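PDB 6HXP: citryl-CoA lyase from Hydrogenobacter thermophilus, which probably cleaves citryl-CoA to acetyl-CoA and oxaloacetate, and binds coenzyme A through a fold of the citrate synthase family. Local coordinates for residues F109-V120 and E164-E175. Sequence-based numbering, arbitrary orientation.
Sequences FIQEGVSSKRSV and EHCKFAEDVAEE
Two helices beside the coenzyme A site cross nearly at right angles (100°, axes 9.5 Å apart), and F168 of 164-175 is a knob set among I110, G113, V114 and V120. With CG anti to the backbone N (chi1 -179°), its ring reaches the helix backbone: CZ lies 3.5 Å from G113 CA, where a side chain on that residue would collide with the ring. V114 N lies over the centre of one face of the ring, with G113 C above that face nearer the rim, while V172 CG2 covers the opposite face. V114 slides past in the other direction, its CG2 3.5 Å from F168 CB. The ring of F109 meets that of F168 obliquely, centroids 5.7 Å apart and planes at 53°, and takes V172 CG1 at its edge. Replacing F168 by alanine is likely to open a gap against G113 and take away a surface that both the F109 ring and V120 CG2 pack on. This crossing lies within the all-helical C-terminal region of the citrate synthase family; F109 also touches I134 and V172 touches Y137, both coenzyme A-binding residues. After the turn at K117 the chain comes back to the second helix: V120, at the start of helix 120-129, is a knob among F168, D171, V172 and E175. Its two methyls divide the work, V120 CG2 resting against F168 CE1 and V120 CG1 lying 3.7 Å from E175 CB. At the other end I110 CG2 sits at the H165 ring edge, 3.8 Å from H165 CD2, and I110 CD1 meets A169 CB. A water in the plane of the imidazole joins H165 NE2 to Q111 O, 2.9 Å from each, while H165 ND1 is hydrogen-bonded to E198 of helix 188-198.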
ATOM      1  N   PHE A 109      -4.867  15.520  23.406  1.00 27.35           N
ATOM      2  CA  PHE A 109      -4.463  15.867  24.768  1.00 27.80           C
ATOM      3  C   PHE A 109      -4.431  17.404  24.976  1.00 30.46           C
ATOM      4  O   PHE A 109      -4.971  17.902  25.967  1.00 30.56           O
ATOM      5  CB  PHE A 109      -3.068  15.289  25.049  1.00 27.95           C
ATOM      6  CG  PHE A 109      -2.434  15.811  26.314  1.00 30.35           C
ATOM      7  CD1 PHE A 109      -2.943  15.468  27.547  1.00 34.46           C
ATOM      8  CD2 PHE A 109      -1.357  16.682  26.261  1.00 32.73           C
ATOM      9  CE1 PHE A 109      -2.375  15.975  28.722  1.00 36.60           C
ATOM     10  CE2 PHE A 109      -0.788  17.188  27.428  1.00 34.56           C
ATOM     11  CZ  PHE A 109      -1.312  16.843  28.654  1.00 34.12           C
ATOM     12  N   ILE A 110      -3.792  18.131  24.058  1.00 26.66           N
ATOM     13  CA  ILE A 110      -3.689  19.574  24.141  1.00 25.73           C
ATOM     14  C   ILE A 110      -5.070  20.225  24.040  1.00 30.01           C
ATOM     15  O   ILE A 110      -5.400  21.111  24.840  1.00 30.16           O
ATOM     16  CB  ILE A 110      -2.706  20.128  23.089  1.00 26.17           C
ATOM     17  CG1 ILE A 110      -1.284  19.676  23.422  1.00 26.77           C
ATOM     18  CG2 ILE A 110      -2.788  21.658  23.025  1.00 28.24           C
ATOM     19  CD1 ILE A 110      -0.332  19.838  22.300  1.00 27.86           C
ATOM     20  N   GLN A 111      -5.898  19.767  23.101  1.00 27.37           N
ATOM     21  CA  GLN A 111      -7.227  20.363  22.948  1.00 28.37           C
ATOM     22  C   GLN A 111      -8.120  20.056  24.126  1.00 31.89           C
ATOM     23  O   GLN A 111      -8.794  20.956  24.624  1.00 32.60           O
ATOM     24  CB  GLN A 111      -7.868  19.933  21.638  1.00 28.50           C
ATOM     25  CG  GLN A 111      -7.144  20.526  20.444  1.00 26.75           C
ATOM     26  CD  GLN A 111      -7.760  20.044  19.168  1.00 37.08           C
ATOM     27  OE1 GLN A 111      -8.979  19.857  19.109  1.00 42.48           O
ATOM     28  NE2 GLN A 111      -6.976  19.953  18.097  1.00 27.50           N
ATOM     29  N   GLU A 112      -8.112  18.808  24.591  1.00 30.37           N
ATOM     30  CA  GLU A 112      -8.935  18.459  25.749  1.00 32.83           C
ATOM     31  C   GLU A 112      -8.428  19.132  27.016  1.00 37.79           C
ATOM     32  O   GLU A 112      -9.234  19.541  27.853  1.00 38.67           O
ATOM     33  CB  GLU A 112      -9.071  16.932  25.887  1.00 34.82           C
ATOM     34  CG  GLU A 112      -9.936  16.358  24.772  1.00 45.67           C
ATOM     35  CD  GLU A 112     -10.146  14.857  24.770  1.00 66.50           C
ATOM     36  OE1 GLU A 112      -9.574  14.171  25.645  1.00 70.27           O
ATOM     37  OE2 GLU A 112     -10.875  14.365  23.878  1.00 58.34           O
ATOM     38  N   GLY A 113      -7.115  19.293  27.128  1.00 34.67           N
ATOM     39  CA  GLY A 113      -6.485  19.971  28.254  1.00 35.27           C
ATOM     40  C   GLY A 113      -6.920  21.412  28.345  1.00 39.16           C
ATOM     41  O   GLY A 113      -7.366  21.848  29.404  1.00 39.11           O
ATOM     42  N   VAL A 114      -6.872  22.137  27.223  1.00 35.25           N
ATOM     43  CA  VAL A 114      -7.285  23.539  27.164  1.00 36.04           C
ATOM     44  C   VAL A 114      -8.784  23.687  27.447  1.00 40.53           C
ATOM     45  O   VAL A 114      -9.172  24.581  28.199  1.00 41.55           O
ATOM     46  CB  VAL A 114      -6.883  24.180  25.809  1.00 38.24           C
ATOM     47  CG1 VAL A 114      -7.598  25.517  25.572  1.00 40.02           C
ATOM     48  CG2 VAL A 114      -5.382  24.369  25.758  1.00 36.68           C
ATOM     49  N   SER A 115      -9.620  22.844  26.839  1.00 37.68           N
ATOM     50  CA  SER A 115     -11.082  22.954  27.020  1.00 40.72           C
ATOM     51  C   SER A 115     -11.571  22.515  28.402  1.00 47.75           C
ATOM     52  O   SER A 115     -12.626  22.985  28.845  1.00 49.72           O
ATOM     53  CB  SER A 115     -11.815  22.194  25.920  1.00 45.18           C
ATOM     54  OG  SER A 115     -11.645  20.795  26.031  1.00 59.28           O
ATOM     55  N   SER A 116     -10.817  21.657  29.109  1.00 44.29           N
ATOM     56  CA  SER A 116     -11.231  21.215  30.438  1.00 46.09           C
ATOM     57  C   SER A 116     -11.214  22.345  31.464  1.00 53.43           C
ATOM     58  O   SER A 116     -11.958  22.282  32.444  1.00 54.21           O
ATOM     59  CB  SER A 116     -10.333  20.092  30.943  1.00 46.76           C
ATOM     60  OG  SER A 116      -9.030  20.571  31.233  1.00 49.86           O
ATOM     61  N   LYS A 117     -10.313  23.331  31.271  1.00 51.10           N
ATOM     62  CA  LYS A 117     -10.077  24.432  32.191  1.00 54.56           C
ATOM     63  C   LYS A 117      -9.575  23.905  33.560  1.00 61.52           C
ATOM     64  O   LYS A 117      -9.685  24.613  34.557  1.00 62.62           O
ATOM     65  CB  LYS A 117     -11.329  25.335  32.353  1.00 60.02           C
ATOM     66  CG  LYS A 117     -11.902  25.917  31.054  1.00 80.34           C
ATOM     67  CD  LYS A 117     -10.972  26.898  30.318  1.00 94.80           C
ATOM     68  CE  LYS A 117     -10.826  28.240  31.004  1.00113.20           C
ATOM     69  NZ  LYS A 117      -9.839  29.111  30.310  1.00123.35           N
ATOM     70  N   ARG A 118      -9.006  22.674  33.602  1.00 56.89           N
ATOM     71  CA  ARG A 118      -8.461  22.108  34.842  1.00 56.66           C
ATOM     72  C   ARG A 118      -7.034  22.604  34.878  1.00 55.75           C
ATOM     73  O   ARG A 118      -6.486  22.939  33.829  1.00 53.55           O
ATOM     74  CB  ARG A 118      -8.467  20.570  34.839  1.00 57.54           C
ATOM     75  CG  ARG A 118      -9.837  19.936  34.999  1.00 63.73           C
ATOM     76  CD  ARG A 118      -9.779  18.439  34.738  1.00 66.13           C
ATOM     77  NE  ARG A 118      -8.832  17.756  35.623  1.00 70.22           N
ATOM     78  CZ  ARG A 118      -8.364  16.527  35.418  1.00 84.13           C
ATOM     79  NH1 ARG A 118      -8.748  15.830  34.355  1.00 69.46           N
ATOM     80  NH2 ARG A 118      -7.504  15.989  36.272  1.00 74.62           N
ATOM     81  N   SER A 119      -6.429  22.658  36.057  1.00 50.83           N
ATOM     82  CA  SER A 119      -5.061  23.157  36.168  1.00 48.62           C
ATOM     83  C   SER A 119      -4.082  22.195  35.507  1.00 49.84           C
ATOM     84  O   SER A 119      -4.300  20.983  35.488  1.00 49.84           O
ATOM     85  CB  SER A 119      -4.669  23.350  37.633  1.00 51.52           C
ATOM     86  OG  SER A 119      -4.449  22.099  38.260  1.00 54.09           O
ATOM     87  N   VAL A 120      -2.999  22.740  34.988  1.00 46.50           N
ATOM     88  CA  VAL A 120      -1.940  21.937  34.380  1.00 44.77           C
ATOM     89  C   VAL A 120      -1.377  20.966  35.440  1.00 48.04           C
ATOM     90  O   VAL A 120      -1.191  19.795  35.141  1.00 46.68           O
ATOM     91  CB  VAL A 120      -0.862  22.842  33.743  1.00 47.77           C
ATOM     92  CG1 VAL A 120       0.376  22.042  33.353  1.00 47.03           C
ATOM     93  CG2 VAL A 120      -1.428  23.575  32.528  1.00 46.90           C
ATOM     94  N   GLU A 164      -3.283  30.017  23.383  1.00 30.49           N
ATOM     95  CA  GLU A 164      -3.655  29.160  24.514  1.00 29.86           C
ATOM     96  C   GLU A 164      -3.179  27.719  24.378  1.00 30.51           C
ATOM     97  O   GLU A 164      -2.760  27.125  25.368  1.00 30.73           O
ATOM     98  CB  GLU A 164      -5.179  29.198  24.765  1.00 32.87           C
ATOM     99  CG  GLU A 164      -6.051  28.707  23.622  1.00 38.91           C
ATOM    100  CD  GLU A 164      -7.544  28.889  23.828  1.00 61.50           C
ATOM    101  OE1 GLU A 164      -7.949  29.194  24.971  1.00 47.47           O
ATOM    102  OE2 GLU A 164      -8.312  28.710  22.856  1.00 54.22           O
ATOM    103  N   HIS A 165      -3.219  27.169  23.149  1.00 28.15           N
ATOM    104  CA  HIS A 165      -2.758  25.800  22.923  1.00 26.08           C
ATOM    105  C   HIS A 165      -1.240  25.664  23.020  1.00 28.16           C
ATOM    106  O   HIS A 165      -0.739  24.720  23.624  1.00 27.60           O
ATOM    107  CB  HIS A 165      -3.304  25.234  21.602  1.00 25.70           C
ATOM    108  CG  HIS A 165      -4.800  25.092  21.598  1.00 28.02           C
ATOM    109  ND1 HIS A 165      -5.626  26.105  21.114  1.00 30.42           N
ATOM    110  CD2 HIS A 165      -5.573  24.080  22.047  1.00 29.99           C
ATOM    111  CE1 HIS A 165      -6.873  25.671  21.293  1.00 31.14           C
ATOM    112  NE2 HIS A 165      -6.895  24.460  21.845  1.00 31.93           N
ATOM    113  N   CYS A 166      -0.510  26.610  22.434  1.00 25.71           N
ATOM    114  CA  CYS A 166       0.956  26.627  22.541  1.00 26.36           C
ATOM    115  C   CYS A 166       1.359  26.770  24.009  1.00 30.07           C
ATOM    116  O   CYS A 166       2.260  26.064  24.493  1.00 29.85           O
ATOM    117  CB  CYS A 166       1.549  27.747  21.712  1.00 26.64           C
ATOM    118  SG  CYS A 166       1.394  27.503  19.938  1.00 29.69           S
ATOM    119  N   LYS A 167       0.696  27.697  24.734  1.00 28.15           N
ATOM    120  CA  LYS A 167       0.988  27.946  26.159  1.00 29.70           C
ATOM    121  C   LYS A 167       0.753  26.708  26.994  1.00 32.20           C
ATOM    122  O   LYS A 167       1.604  26.348  27.814  1.00 32.51           O
ATOM    123  CB  LYS A 167       0.121  29.098  26.695  1.00 31.12           C
ATOM    124  CG  LYS A 167       0.375  29.428  28.165  1.00 38.95           C
ATOM    125  CD  LYS A 167      -0.414  30.634  28.594  1.00 45.06           C
ATOM    126  CE  LYS A 167      -0.584  30.787  30.104  1.00 58.24           C
ATOM    127  NZ  LYS A 167       0.636  30.406  30.850  1.00 58.54           N
ATOM    128  N   PHE A 168      -0.399  26.056  26.792  1.00 30.83           N
ATOM    129  CA  PHE A 168      -0.736  24.813  27.491  1.00 29.92           C
ATOM    130  C   PHE A 168       0.332  23.755  27.245  1.00 31.59           C
ATOM    131  O   PHE A 168       0.837  23.168  28.189  1.00 32.46           O
ATOM    132  CB  PHE A 168      -2.116  24.274  27.050  1.00 30.72           C
ATOM    133  CG  PHE A 168      -2.498  22.995  27.776  1.00 31.29           C
ATOM    134  CD1 PHE A 168      -3.073  23.042  29.038  1.00 35.25           C
ATOM    135  CD2 PHE A 168      -2.274  21.751  27.195  1.00 31.46           C
ATOM    136  CE1 PHE A 168      -3.387  21.869  29.719  1.00 36.13           C
ATOM    137  CE2 PHE A 168      -2.577  20.579  27.878  1.00 33.70           C
ATOM    138  CZ  PHE A 168      -3.159  20.643  29.123  1.00 33.97           C
ATOM    139  N   ALA A 169       0.699  23.541  25.981  1.00 27.84           N
ATOM    140  CA  ALA A 169       1.704  22.519  25.661  1.00 27.32           C
ATOM    141  C   ALA A 169       3.039  22.787  26.362  1.00 31.13           C
ATOM    142  O   ALA A 169       3.660  21.867  26.895  1.00 32.32           O
ATOM    143  CB  ALA A 169       1.906  22.430  24.158  1.00 27.44           C
ATOM    144  N   GLU A 170       3.471  24.043  26.410  1.00 29.71           N
ATOM    145  CA  GLU A 170       4.737  24.376  27.104  1.00 30.01           C
ATOM    146  C   GLU A 170       4.583  24.344  28.598  1.00 35.38           C
ATOM    147  O   GLU A 170       5.511  23.920  29.307  1.00 36.26           O
ATOM    148  CB  GLU A 170       5.259  25.727  26.611  1.00 30.74           C
ATOM    149  CG  GLU A 170       5.643  25.661  25.147  1.00 34.06           C
ATOM    150  CD  GLU A 170       6.726  26.625  24.731  1.00 46.94           C
ATOM    151  OE1 GLU A 170       6.477  27.846  24.786  1.00 45.34           O
ATOM    152  OE2 GLU A 170       7.854  26.160  24.463  1.00 56.66           O
ATOM    153  N   ASP A 171       3.415  24.769  29.122  1.00 33.10           N
ATOM    154  CA  ASP A 171       3.180  24.707  30.566  1.00 33.99           C
ATOM    155  C   ASP A 171       3.230  23.260  31.047  1.00 37.62           C
ATOM    156  O   ASP A 171       3.751  23.007  32.128  1.00 39.16           O
ATOM    157  CB  ASP A 171       1.815  25.314  30.939  1.00 36.17           C
ATOM    158  CG  ASP A 171       1.773  26.828  30.930  1.00 42.57           C
ATOM    159  OD1 ASP A 171       2.849  27.453  30.814  1.00 40.54           O
ATOM    160  OD2 ASP A 171       0.656  27.389  30.948  1.00 43.14           O
ATOM    161  N   VAL A 172       2.706  22.317  30.262  1.00 32.63           N
ATOM    162  CA  VAL A 172       2.736  20.895  30.630  1.00 31.99           C
ATOM    163  C   VAL A 172       4.183  20.393  30.714  1.00 37.26           C
ATOM    164  O   VAL A 172       4.498  19.674  31.664  1.00 38.51           O
ATOM    165  CB  VAL A 172       1.863  20.036  29.653  1.00 33.10           C
ATOM    166  CG1 VAL A 172       2.193  18.545  29.743  1.00 31.78           C
ATOM    167  CG2 VAL A 172       0.373  20.280  29.888  1.00 33.32           C
ATOM    168  N   ALA A 173       5.070  20.782  29.779  1.00 34.18           N
ATOM    169  CA  ALA A 173       6.466  20.322  29.857  1.00 35.03           C
ATOM    170  C   ALA A 173       7.115  20.804  31.152  1.00 40.36           C
ATOM    171  O   ALA A 173       7.795  20.038  31.844  1.00 41.17           O
ATOM    172  CB  ALA A 173       7.268  20.838  28.690  1.00 34.64           C
ATOM    173  N   GLU A 174       6.887  22.073  31.487  1.00 37.41           N
ATOM    174  CA  GLU A 174       7.464  22.655  32.704  1.00 38.20           C
ATOM    175  C   GLU A 174       6.939  21.926  33.938  1.00 43.58           C
ATOM    176  O   GLU A 174       7.721  21.602  34.855  1.00 44.61           O
ATOM    177  CB  GLU A 174       7.132  24.159  32.748  1.00 40.49           C
ATOM    178  CG  GLU A 174       7.625  24.897  33.978  1.00 57.63           C
ATOM    179  CD  GLU A 174       7.536  26.411  33.896  1.00 96.31           C
ATOM    180  OE1 GLU A 174       6.684  26.922  33.133  1.00 91.97           O
ATOM    181  OE2 GLU A 174       8.301  27.086  34.623  1.00 99.29           O
ATOM    182  N   GLU A 175       5.628  21.637  33.961  1.00 40.24           N
ATOM    183  CA  GLU A 175       5.012  20.929  35.089  1.00 40.94           C
ATOM    184  C   GLU A 175       5.483  19.477  35.212  1.00 46.17           C
ATOM    185  O   GLU A 175       5.631  18.986  36.345  1.00 45.18           O
ATOM    186  CB  GLU A 175       3.486  20.992  34.983  1.00 42.41           C
ATOM    187  CG  GLU A 175       2.739  20.409  36.161  1.00 49.49           C
ATOM    188  CD  GLU A 175       3.024  21.078  37.496  1.00 63.30           C
ATOM    189  OE1 GLU A 175       3.380  22.280  37.522  1.00 52.47           O
ATOM    190  OE2 GLU A 175       2.868  20.390  38.526  1.00 50.21           O
TER
HETATM  191  O   HOH W   1      -9.310  23.254  22.892  1.00 36.92           O